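Local coordinates for dihydrodipicolinate synthase family protein (Sinorhizobium meliloti, PDB 4DNH) that is of unknown function but adopts a TIM-barrel fold and is probably related to dihydrodipicolinate synthases, at residues Asn26-Lys31 and Val285-Leu290; Arg70-Asp73 and Gly77-Glu80. All coordinates share one frame; numbering follows the deposited sequence.

Interaction 1: residues Asn26-Lys31 and Val285-Leu290; sequences NSRDAK and VASAAL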
ATOM      1  N   ASN A  26      16.303   1.328 -12.875  1.00 54.99           N
ATOM      2  CA  ASN A  26      16.858   2.564 -13.428  1.00 55.16           C
ATOM      3  C   ASN A  26      16.366   3.754 -12.610  1.00 53.48           C
ATOM      4  O   ASN A  26      15.168   3.938 -12.426  1.00 55.79           O
ATOM      5  CB  ASN A  26      16.513   2.695 -14.920  1.00 57.00           C
ATOM      6  CG  ASN A  26      17.279   3.814 -15.629  1.00 63.19           C
ATOM      7  OD1 ASN A  26      16.891   4.235 -16.718  1.00 65.61           O
ATOM      8  ND2 ASN A  26      18.369   4.289 -15.032  1.00 67.15           N
ATOM      9  N   SER A  27      17.303   4.523 -12.076  1.00 51.43           N
ATOM     10  CA  SER A  27      17.004   5.725 -11.303  1.00 51.41           C
ATOM     11  C   SER A  27      16.198   6.712 -12.148  1.00 50.86           C
ATOM     12  O   SER A  27      16.467   6.868 -13.325  1.00 52.23           O
ATOM     13  CB  SER A  27      18.315   6.385 -10.856  1.00 53.40           C
ATOM     14  OG  SER A  27      18.203   6.928  -9.551  1.00 52.75           O
ATOM     15  N   ARG A  28      15.203   7.361 -11.551  1.00 49.51           N
ATOM     16  CA  ARG A  28      14.276   8.220 -12.292  1.00 49.63           C
ATOM     17  C   ARG A  28      13.738   9.311 -11.394  1.00 49.93           C
ATOM     18  O   ARG A  28      13.624   9.140 -10.177  1.00 48.26           O
ATOM     19  CB  ARG A  28      13.079   7.426 -12.862  1.00 49.87           C
ATOM     20  CG  ARG A  28      13.410   6.450 -13.980  1.00 50.36           C
ATOM     21  CD  ARG A  28      12.185   5.827 -14.641  1.00 49.86           C
ATOM     22  NE  ARG A  28      12.627   4.817 -15.601  1.00 49.97           N
ATOM     23  CZ  ARG A  28      12.826   3.531 -15.308  1.00 49.84           C
ATOM     24  NH1 ARG A  28      13.261   2.707 -16.253  1.00 48.40           N
ATOM     25  NH2 ARG A  28      12.578   3.060 -14.079  1.00 48.57           N
ATOM     26  N   ASP A  29      13.405  10.426 -12.032  1.00 54.20           N
ATOM     27  CA  ASP A  29      12.842  11.610 -11.408  1.00 58.08           C
ATOM     28  C   ASP A  29      11.348  11.556 -11.661  1.00 57.28           C
ATOM     29  O   ASP A  29      10.925  11.224 -12.772  1.00 58.64           O
ATOM     30  CB  ASP A  29      13.436  12.857 -12.096  1.00 61.95           C
ATOM     31  CG  ASP A  29      13.198  14.144 -11.320  1.00 64.21           C
ATOM     32  OD1 ASP A  29      12.036  14.451 -10.972  1.00 63.47           O
ATOM     33  OD2 ASP A  29      14.187  14.870 -11.074  1.00 69.14           O
ATOM     34  N   ALA A  30      10.552  11.897 -10.648  1.00 55.19           N
ATOM     35  CA  ALA A  30       9.085  11.877 -10.766  1.00 54.34           C
ATOM     36  C   ALA A  30       8.566  12.745 -11.920  1.00 61.87           C
ATOM     37  O   ALA A  30       7.500  12.473 -12.478  1.00 63.82           O
ATOM     38  CB  ALA A  30       8.430  12.282  -9.453  1.00 50.31           C
ATOM     39  N   LYS A  31       9.330  13.776 -12.281  1.00 64.49           N
ATOM     40  CA  LYS A  31       8.961  14.664 -13.381  1.00 70.67           C
ATOM     41  C   LYS A  31       8.896  13.965 -14.752  1.00 69.45           C
ATOM     42  O   LYS A  31       8.256  14.471 -15.673  1.00 71.29           O
ATOM     43  CB  LYS A  31       9.873  15.895 -13.419  1.00 76.59           C
ATOM     44  CG  LYS A  31       9.418  16.999 -12.478  1.00 82.59           C
ATOM     45  CD  LYS A  31      10.591  17.772 -11.893  1.00 88.76           C
ATOM     46  CE  LYS A  31      11.081  18.872 -12.823  1.00 92.41           C
ATOM     47  NZ  LYS A  31      12.085  19.733 -12.141  1.00 94.54           N
ATOM     48  N   VAL A 285       9.502  -1.921 -12.123  1.00 43.99           N
ATOM     49  CA  VAL A 285       8.649  -2.043 -13.303  1.00 43.69           C
ATOM     50  C   VAL A 285       7.679  -0.873 -13.368  1.00 43.84           C
ATOM     51  O   VAL A 285       7.486  -0.274 -14.435  1.00 44.50           O
ATOM     52  CB  VAL A 285       7.849  -3.371 -13.283  1.00 42.45           C
ATOM     53  CG1 VAL A 285       6.899  -3.450 -14.467  1.00 41.68           C
ATOM     54  CG2 VAL A 285       8.790  -4.569 -13.272  1.00 42.15           C
ATOM     55  N   ALA A 286       7.063  -0.552 -12.230  1.00 41.55           N
ATOM     56  CA  ALA A 286       6.106   0.550 -12.173  1.00 42.48           C
ATOM     57  C   ALA A 286       6.760   1.851 -12.621  1.00 45.55           C
ATOM     58  O   ALA A 286       6.189   2.609 -13.418  1.00 47.15           O
ATOM     59  CB  ALA A 286       5.539   0.694 -10.771  1.00 40.54           C
ATOM     60  N   SER A 287       7.965   2.091 -12.100  1.00 44.65           N
ATOM     61  CA  SER A 287       8.769   3.226 -12.471  1.00 45.01           C
ATOM     62  C   SER A 287       8.973   3.247 -13.989  1.00 47.79           C
ATOM     63  O   SER A 287       8.639   4.234 -14.646  1.00 49.09           O
ATOM     64  CB  SER A 287      10.108   3.178 -11.737  1.00 45.57           C
ATOM     65  OG  SER A 287      10.992   4.194 -12.191  1.00 47.29           O
ATOM     66  N   ALA A 288       9.496   2.153 -14.542  1.00 48.46           N
ATOM     67  CA  ALA A 288       9.755   2.060 -15.984  1.00 49.65           C
ATOM     68  C   ALA A 288       8.501   2.317 -16.815  1.00 51.07           C
ATOM     69  O   ALA A 288       8.571   2.929 -17.879  1.00 55.47           O
ATOM     70  CB  ALA A 288      10.355   0.706 -16.339  1.00 48.62           C
ATOM     71  N   ALA A 289       7.358   1.858 -16.318  1.00 48.68           N
ATOM     72  CA  ALA A 289       6.103   2.003 -17.043  1.00 47.84           C
ATOM     73  C   ALA A 289       5.509   3.395 -16.903  1.00 48.27           C
ATOM     74  O   ALA A 289       4.969   3.933 -17.860  1.00 54.29           O
ATOM     75  CB  ALA A 289       5.115   0.933 -16.619  1.00 45.95           C
ATOM     76  N   LEU A 290       5.613   3.982 -15.722  1.00 46.24           N
ATOM     77  CA  LEU A 290       5.183   5.356 -15.527  1.00 49.64           C
ATOM     78  C   LEU A 290       6.001   6.328 -16.378  1.00 53.94           C
ATOM     79  O   LEU A 290       5.499   7.381 -16.776  1.00 56.41           O
ATOM     80  CB  LEU A 290       5.267   5.749 -14.051  1.00 48.79           C
ATOM     81  CG  LEU A 290       4.243   5.121 -13.100  1.00 46.07           C
ATOM     82  CD1 LEU A 290       4.668   5.334 -11.660  1.00 45.10           C
ATOM     83  CD2 LEU A 290       2.838   5.648 -13.317  1.00 45.13           C
TER

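Interaction 2: residues Arg70-Asp73 and Gly77-Glu80; sequences RLWD and GVAE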
ATOM      1  N   ARG A  70      15.168   3.287  -1.939  1.00 41.11           N
ATOM      2  CA  ARG A  70      14.954   2.549  -3.185  1.00 41.37           C
ATOM      3  C   ARG A  70      13.754   3.115  -3.944  1.00 41.70           C
ATOM      4  O   ARG A  70      13.813   3.284  -5.177  1.00 42.57           O
ATOM      5  CB  ARG A  70      14.735   1.057  -2.900  1.00 41.12           C
ATOM      6  CG  ARG A  70      14.736   0.145  -4.118  1.00 43.63           C
ATOM      7  CD  ARG A  70      14.427  -1.281  -3.677  1.00 48.17           C
ATOM      8  NE  ARG A  70      13.811  -2.141  -4.697  1.00 51.19           N
ATOM      9  CZ  ARG A  70      14.482  -2.758  -5.673  1.00 53.16           C
ATOM     10  NH1 ARG A  70      15.808  -2.589  -5.791  1.00 51.08           N
ATOM     11  NH2 ARG A  70      13.826  -3.530  -6.542  1.00 48.94           N
ATOM     12  N   LEU A  71      12.678   3.420  -3.213  1.00 40.24           N
ATOM     13  CA  LEU A  71      11.467   3.952  -3.854  1.00 39.35           C
ATOM     14  C   LEU A  71      11.711   5.357  -4.365  1.00 39.95           C
ATOM     15  O   LEU A  71      11.393   5.667  -5.505  1.00 40.91           O
ATOM     16  CB  LEU A  71      10.224   3.908  -2.945  1.00 36.17           C
ATOM     17  CG  LEU A  71       9.635   2.555  -2.540  1.00 34.69           C
ATOM     18  CD1 LEU A  71       8.490   2.761  -1.549  1.00 34.25           C
ATOM     19  CD2 LEU A  71       9.159   1.738  -3.730  1.00 33.34           C
ATOM     20  N   TRP A  72      12.283   6.210  -3.525  1.00 41.64           N
ATOM     21  CA  TRP A  72      12.637   7.558  -3.977  1.00 42.23           C
ATOM     22  C   TRP A  72      13.539   7.554  -5.173  1.00 42.03           C
ATOM     23  O   TRP A  72      13.327   8.360  -6.075  1.00 42.73           O
ATOM     24  CB  TRP A  72      13.188   8.394  -2.850  1.00 40.21           C
ATOM     25  CG  TRP A  72      12.150   8.687  -1.798  1.00 39.03           C
ATOM     26  CD1 TRP A  72      10.804   8.986  -1.996  1.00 38.39           C
ATOM     27  CD2 TRP A  72      12.339   8.732  -0.339  1.00 38.92           C
ATOM     28  NE1 TRP A  72      10.170   9.206  -0.800  1.00 37.29           N
ATOM     29  CE2 TRP A  72      11.027   9.068   0.234  1.00 37.64           C
ATOM     30  CE3 TRP A  72      13.425   8.534   0.523  1.00 39.59           C
ATOM     31  CZ2 TRP A  72      10.834   9.198   1.606  1.00 37.16           C
ATOM     32  CZ3 TRP A  72      13.215   8.662   1.905  1.00 39.15           C
ATOM     33  CH2 TRP A  72      11.947   8.985   2.430  1.00 38.50           C
ATOM     34  N   ASP A  73      14.501   6.622  -5.214  1.00 43.24           N
ATOM     35  CA  ASP A  73      15.460   6.478  -6.343  1.00 45.94           C
ATOM     36  C   ASP A  73      14.762   6.221  -7.660  1.00 47.65           C
ATOM     37  O   ASP A  73      15.207   6.697  -8.702  1.00 50.19           O
ATOM     38  CB  ASP A  73      16.432   5.307  -6.122  1.00 46.43           C
ATOM     39  CG  ASP A  73      17.522   5.614  -5.100  1.00 48.23           C
ATOM     40  OD1 ASP A  73      17.676   6.784  -4.696  1.00 46.87           O
ATOM     41  OD2 ASP A  73      18.226   4.663  -4.691  1.00 50.16           O
ATOM     42  N   GLY A  77       6.704   7.994  -5.026  1.00 39.63           N
ATOM     43  CA  GLY A  77       6.511   8.579  -3.698  1.00 39.69           C
ATOM     44  C   GLY A  77       6.348   7.487  -2.650  1.00 39.59           C
ATOM     45  O   GLY A  77       6.113   6.317  -2.982  1.00 41.20           O
ATOM     46  N   VAL A  78       6.450   7.865  -1.385  1.00 36.50           N
ATOM     47  CA  VAL A  78       6.294   6.920  -0.303  1.00 36.23           C
ATOM     48  C   VAL A  78       5.055   7.282   0.535  1.00 37.03           C
ATOM     49  O   VAL A  78       4.904   8.434   0.989  1.00 38.49           O
ATOM     50  CB  VAL A  78       7.580   6.870   0.572  1.00 38.44           C
ATOM     51  CG1 VAL A  78       7.305   6.234   1.933  1.00 40.67           C
ATOM     52  CG2 VAL A  78       8.700   6.121  -0.147  1.00 37.17           C
ATOM     53  N   ALA A  79       4.176   6.302   0.732  1.00 35.33           N
ATOM     54  CA  ALA A  79       3.021   6.431   1.626  1.00 36.45           C
ATOM     55  C   ALA A  79       3.349   5.682   2.911  1.00 37.24           C
ATOM     56  O   ALA A  79       3.372   4.447   2.904  1.00 37.77           O
ATOM     57  CB  ALA A  79       1.780   5.829   0.983  1.00 36.47           C
ATOM     58  N   GLU A  80       3.595   6.408   4.003  1.00 36.40           N
ATOM     59  CA  GLU A  80       4.171   5.781   5.179  1.00 37.71           C
ATOM     60  C   GLU A  80       3.211   5.332   6.235  1.00 39.34           C
ATOM     61  O   GLU A  80       2.200   5.993   6.520  1.00 38.56           O
ATOM     62  CB  GLU A  80       5.202   6.669   5.864  1.00 41.50           C
ATOM     63  CG  GLU A  80       6.629   6.342   5.481  1.00 45.89           C
ATOM     64  CD  GLU A  80       7.080   4.948   5.860  1.00 46.51           C
ATOM     65  OE1 GLU A  80       6.256   4.019   6.065  1.00 49.57           O
ATOM     66  OE2 GLU A  80       8.301   4.783   5.911  1.00 44.12           O
TER

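Interaction 1: residues Asn26-Lys31 and Val285-Leu290
The guanidinium of R28 lies flat against the backbone of a helix: CA of A288 sits over the centre of one face, 3.4 Å above its plane. On the opposite face lies CB of N26, from the arginine's own loop and displaced toward the rim, so the flat group is sandwiched between a helix backbone and a loop side chain. NH1 of R28 lies 3.5 Å from CB of A288. The hydrogen bond of the contact runs from NH2 of R28 to OG of S287, 2.7 Å long with an angle of 152° at the hydrogen, and the hydroxyl oxygen is tilted somewhat from the guanidinium plane. The arginine chain comes in fully extended from CG to NE and passes alongside the same hydroxyl, with CD of R28 3.2 Å from OG of S287. A fourth torsion of 90° then turns the guanidinium across the line of the chain, setting its face on A288 while NH2 still meets the serine. S287 holds its OG anti to the backbone N (chi1 173°), toward R28; the same oxygen also makes a hydrogen bond with the carbonyl of L74, just past the end of helix 61-73. Two bonds thus satisfy this polar atom of a buried residue. The charge of R28 is met chiefly at NE, by a salt bridge to E291, one turn along the same helix 283-294 from S287. Beyond the arginine, the backbone N of K31 bonds to OD1 of D29, closing an Asx turn where the loop enters its 3-10 segment. Apolar packing of A288 on V23 and L290 on F33 flanks the site, but at R28 the link is one of charge and hydrogen bonding, which probably fixes the guanidinium in both position and rotation.

Interaction 2: residues Arg70-Asp73 and Gly77-Glu80
V78 drives its CG2 methyl between two neighbouring side chains of the helix, L71 and W72, and this wedge is the tight part of the contact. CG2 of V78 lies 3.6 Å from CD1 of L71 and 3.5 Å from NE1 of W72. It comes down over one face of the indole, 3.4 Å above the ring plane and offset toward the rim, while CB of V78 follows at 3.7 Å from NE1 of W72. Both helix side chains cross the valine at about a right angle. The first torsion of W72 places CG anti to the carbonyl carbon (chi1 -67°), which swings the ring toward the strand. This is the helix-to-strand half of a beta-alpha-beta unit, strand 37-40, helix 61-73 and strand 77-80, in a TIM barrel; V78 points outward from the barrel wall into the layer of helices. The indole N-H is spent on the carbonyl of L114, just ahead of the next barrel strand, 115-119. Replacing W72 by alanine is likely to leave the CG2 methyl of V78 without the face it rests on and to cost the carbonyl of L114 its bond from the indole. On the looser side of the helix, R70 and D73 are partly exposed and make no contact with 77-80: R70 packs on P284, and OD1 of D73 forms a salt bridge with R110.

From the N terminus, the chain passes the antiparallel hairpin of strands 4-9 and 12-17 and reaches 26-31, the first half of interaction 1, before it enters the barrel at strand 37-40. Helix 61-73 and strand 77-80 follow, and interaction 2 closes a short loop between them. The remaining barrel strands come next, and only after the eighth, 273-276, does helix 283-294 return to complete interaction 1. Interaction 2 is therefore nested within the long loop that interaction 1 closes. The two also meet directly: O of D73 probably accepts hydrogen bonds from N of R28, at 2.9 Å, and from OG of S27, joining the end of helix 61-73 to the pre-barrel loop.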